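Local coordinates for protein glycerophosphodiester phosphodiesterase (Parabacteroides distasonis, PDB 3NO3) that belongs to the glycerophosphodiester phosphodiesterase family and holds a magnesium ion in a TIM-barrel-type fold, at residues Ser199-Met210 / Val218-Thr229. Numbering follows the deposited sequence. Where two conformers were deposited one is given.
Sequences SNVWTVDDPKLM and VDFITTDLPEET
Thr222 donates its hydroxyl to Asn200 OD1 (OG1 to OD1, 2.8 Å), the two side chains crossing at about a right angle beside the backbone. With CG anti to the backbone N (chi1 -174°), the Asn200 amide also passes over Phe220 CB, and its own CB sits at the edge of the phenyl ring. The parallel strands are tied by Thr222 N to Val201 O at 2.8 Å and, beyond the cis peptide before Thr203, by Val204 N to Thr222 O at 2.9 Å. Where the strands start, Asp219 OD2 takes Ser199 N on its anti side (2.8 Å), while Ser199 OG accepts from Asp219 N. Past the strand ends, Asp205 OD1 receives Asp224 N at 2.8 Å on its syn side; Thr223 OG1, accepting from Leu225 N in an ST turn, lies close to the same oxygen and to Val204 O. Asp224 OD1 turns instead to His10 and Trp14. The extended selenomethionine Met210 brings CE to 3.3 Å from Thr229 OG1 and SE against Glu228 CG. Val201 and Ile221 lie side by side on the helix-facing side of this beta-alpha-beta unit; helix 207-216 links its strands, and strands 174-178 and 6-9 flank the pair in the barrel wall.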
# COMPACT_ATOMS: atom_id res chain seq x y z
N SER A 199 -6.00 10.87 -4.71
CA SER A 199 -5.08 10.47 -5.77
C SER A 199 -3.75 10.09 -5.12
O SER A 199 -3.27 10.81 -4.25
CB SER A 199 -4.91 11.61 -6.77
OG SER A 199 -4.49 12.79 -6.14
N ASN A 200 -3.19 8.96 -5.52
CA ASN A 200 -1.88 8.45 -5.01
C ASN A 200 -1.10 8.04 -6.26
O ASN A 200 -1.71 7.66 -7.29
CB ASN A 200 -2.16 7.29 -4.04
CG ASN A 200 -0.92 6.73 -3.32
OD1 ASN A 200 0.24 7.12 -3.52
ND2 ASN A 200 -1.22 5.79 -2.42
N VAL A 201 0.23 8.23 -6.23
CA VAL A 201 1.07 7.91 -7.37
C VAL A 201 2.27 7.06 -6.92
O VAL A 201 2.83 7.31 -5.86
CB VAL A 201 1.52 9.20 -8.13
CG1 VAL A 201 2.38 10.15 -7.24
CG2 VAL A 201 2.22 8.83 -9.43
N TRP A 202 2.63 6.05 -7.72
CA TRP A 202 3.73 5.12 -7.38
C TRP A 202 4.66 4.87 -8.59
O TRP A 202 4.24 5.14 -9.71
CB TRP A 202 3.18 3.77 -6.88
CG TRP A 202 2.26 3.05 -7.82
CD1 TRP A 202 0.90 3.14 -7.87
CD2 TRP A 202 2.62 2.10 -8.84
NE1 TRP A 202 0.40 2.36 -8.86
CE2 TRP A 202 1.43 1.69 -9.47
CE3 TRP A 202 3.85 1.55 -9.28
CZ2 TRP A 202 1.41 0.77 -10.53
CZ3 TRP A 202 3.83 0.62 -10.33
CH2 TRP A 202 2.62 0.25 -10.96
N THR A 203 5.92 4.43 -8.41
CA THR A 203 6.72 4.52 -7.20
C THR A 203 7.66 5.65 -7.59
O THR A 203 8.41 5.47 -8.54
CB THR A 203 7.39 3.18 -6.88
OG1 THR A 203 6.36 2.26 -6.51
CG2 THR A 203 8.34 3.29 -5.72
N VAL A 204 7.55 6.82 -6.97
CA VAL A 204 8.22 8.03 -7.50
C VAL A 204 9.46 8.36 -6.70
O VAL A 204 9.32 8.74 -5.54
CB VAL A 204 7.27 9.23 -7.54
CG1 VAL A 204 8.02 10.45 -8.09
CG2 VAL A 204 6.08 8.88 -8.43
N ASP A 205 10.64 8.20 -7.32
CA ASP A 205 11.94 8.39 -6.66
C ASP A 205 12.81 9.55 -7.20
O ASP A 205 13.68 10.05 -6.48
CB ASP A 205 12.73 7.06 -6.70
CG ASP A 205 11.99 5.90 -6.00
OD1 ASP A 205 11.08 6.13 -5.19
OD2 ASP A 205 12.32 4.73 -6.29
N ASP A 206 12.56 9.99 -8.44
CA ASP A 206 13.33 11.08 -9.07
C ASP A 206 12.83 12.42 -8.49
O ASP A 206 11.61 12.66 -8.46
CB ASP A 206 13.14 11.03 -10.59
CG ASP A 206 13.72 12.25 -11.30
OD1 ASP A 206 14.96 12.36 -11.43
OD2 ASP A 206 12.93 13.08 -11.77
N PRO A 207 13.74 13.31 -8.00
CA PRO A 207 13.26 14.62 -7.47
C PRO A 207 12.46 15.53 -8.40
O PRO A 207 11.56 16.21 -7.91
CB PRO A 207 14.56 15.32 -7.07
CG PRO A 207 15.38 14.19 -6.56
CD PRO A 207 15.12 13.07 -7.56
N LYS A 208 12.77 15.54 -9.69
CA LYS A 208 12.02 16.36 -10.68
C LYS A 208 10.57 15.84 -10.81
O LYS A 208 9.60 16.61 -10.82
CB LYS A 208 12.74 16.37 -12.05
CG LYS A 208 12.23 17.39 -13.06
N LEU A 209 10.44 14.52 -10.85
CA LEU A 209 9.13 13.85 -10.86
C LEU A 209 8.30 14.06 -9.57
O LEU A 209 7.08 14.33 -9.66
CB LEU A 209 9.31 12.36 -11.20
CG LEU A 209 8.06 11.52 -11.56
CD1 LEU A 209 7.28 12.07 -12.82
CD2 LEU A 209 8.47 10.07 -11.75
N MSE A 210 8.93 13.96 -8.40
CA MSE A 210 8.25 14.31 -7.11
C MSE A 210 7.64 15.73 -7.19
O MSE A 210 6.46 15.94 -6.90
CB MSE A 210 9.22 14.24 -5.92
CG MSE A 210 9.68 12.80 -5.52
SE MSE A 210 11.01 12.97 -4.15
CE MSE A 210 11.48 11.07 -3.90
N VAL A 218 -1.36 15.68 -6.28
CA VAL A 218 -1.63 14.34 -5.74
C VAL A 218 -1.74 14.36 -4.21
O VAL A 218 -0.95 15.01 -3.54
CB VAL A 218 -0.58 13.24 -6.14
CG1 VAL A 218 -0.61 13.00 -7.64
CG2 VAL A 218 0.89 13.61 -5.67
N ASP A 219 -2.73 13.68 -3.66
CA ASP A 219 -2.88 13.61 -2.20
C ASP A 219 -1.70 12.84 -1.59
O ASP A 219 -1.24 13.21 -0.49
CB ASP A 219 -4.16 12.89 -1.78
CG ASP A 219 -5.42 13.65 -2.20
OD1 ASP A 219 -5.85 14.57 -1.48
OD2 ASP A 219 -5.99 13.30 -3.24
N PHE A 220 -1.23 11.80 -2.27
CA PHE A 220 -0.13 10.96 -1.76
C PHE A 220 0.91 10.69 -2.82
O PHE A 220 0.59 10.58 -4.00
CB PHE A 220 -0.67 9.62 -1.23
CG PHE A 220 -1.79 9.76 -0.23
CD1 PHE A 220 -1.53 10.22 1.04
CD2 PHE A 220 -3.11 9.37 -0.54
CE1 PHE A 220 -2.57 10.35 1.98
CE2 PHE A 220 -4.12 9.48 0.39
CZ PHE A 220 -3.87 9.99 1.64
N ILE A 221 2.17 10.61 -2.39
CA ILE A 221 3.26 10.08 -3.18
C ILE A 221 3.79 8.80 -2.50
O ILE A 221 4.15 8.85 -1.32
CB ILE A 221 4.39 11.08 -3.32
CG1 ILE A 221 4.03 12.20 -4.32
CG2 ILE A 221 5.67 10.39 -3.81
CD1 ILE A 221 5.11 13.32 -4.33
N THR A 222 3.82 7.70 -3.25
CA THR A 222 4.36 6.41 -2.81
C THR A 222 5.77 6.32 -3.35
O THR A 222 5.98 6.43 -4.57
CB THR A 222 3.49 5.22 -3.27
OG1 THR A 222 2.22 5.31 -2.64
CG2 THR A 222 4.14 3.85 -2.89
N THR A 223 6.75 6.17 -2.47
CA THR A 223 8.15 6.33 -2.87
C THR A 223 9.08 5.40 -2.10
O THR A 223 8.81 5.07 -0.94
CB THR A 223 8.62 7.81 -2.64
OG1 THR A 223 10.01 7.95 -2.98
CG2 THR A 223 8.40 8.23 -1.19
N ASP A 224 10.19 5.02 -2.75
CA ASP A 224 11.32 4.34 -2.06
C ASP A 224 12.32 5.30 -1.41
O ASP A 224 13.26 4.82 -0.78
CB ASP A 224 12.09 3.41 -3.03
CG ASP A 224 11.24 2.23 -3.54
OD1 ASP A 224 10.32 1.76 -2.82
OD2 ASP A 224 11.52 1.76 -4.66
N LEU A 225 12.15 6.61 -1.59
CA LEU A 225 13.02 7.64 -0.96
C LEU A 225 12.15 8.63 -0.17
O LEU A 225 12.09 9.80 -0.52
CB LEU A 225 13.86 8.36 -2.04
CG LEU A 225 14.86 7.49 -2.83
CD1 LEU A 225 15.53 8.28 -4.01
CD2 LEU A 225 15.96 6.95 -1.94
N PRO A 226 11.46 8.14 0.89
CA PRO A 226 10.47 8.98 1.60
C PRO A 226 11.05 10.27 2.24
O PRO A 226 10.37 11.31 2.23
CB PRO A 226 9.89 8.05 2.66
CG PRO A 226 10.88 6.98 2.83
CD PRO A 226 11.49 6.79 1.47
N GLU A 227 12.25 10.20 2.79
CA GLU A 227 12.89 11.39 3.37
C GLU A 227 13.19 12.50 2.33
O GLU A 227 13.06 13.69 2.68
CB GLU A 227 14.17 11.03 4.15
CG GLU A 227 13.93 10.15 5.36
CD GLU A 227 15.10 10.15 6.35
OE1 GLU A 227 15.99 9.29 6.23
OE2 GLU A 227 15.08 10.97 7.28
N GLU A 228 13.55 12.13 1.09
CA GLU A 228 13.70 13.15 0.04
C GLU A 228 12.36 13.85 -0.22
O GLU A 228 12.32 15.09 -0.33
CB GLU A 228 14.30 12.58 -1.26
CG GLU A 228 14.32 13.52 -2.53
CD GLU A 228 15.37 14.63 -2.52
OE1 GLU A 228 15.01 15.81 -2.30
OE2 GLU A 228 16.54 14.32 -2.81
N THR A 229 11.26 13.10 -0.31
CA THR A 229 9.94 13.73 -0.50
C THR A 229 9.55 14.67 0.64
O THR A 229 9.00 15.78 0.40
CB THR A 229 8.82 12.68 -0.69
OG1 THR A 229 9.29 11.65 -1.55
CG2 THR A 229 7.57 13.31 -1.31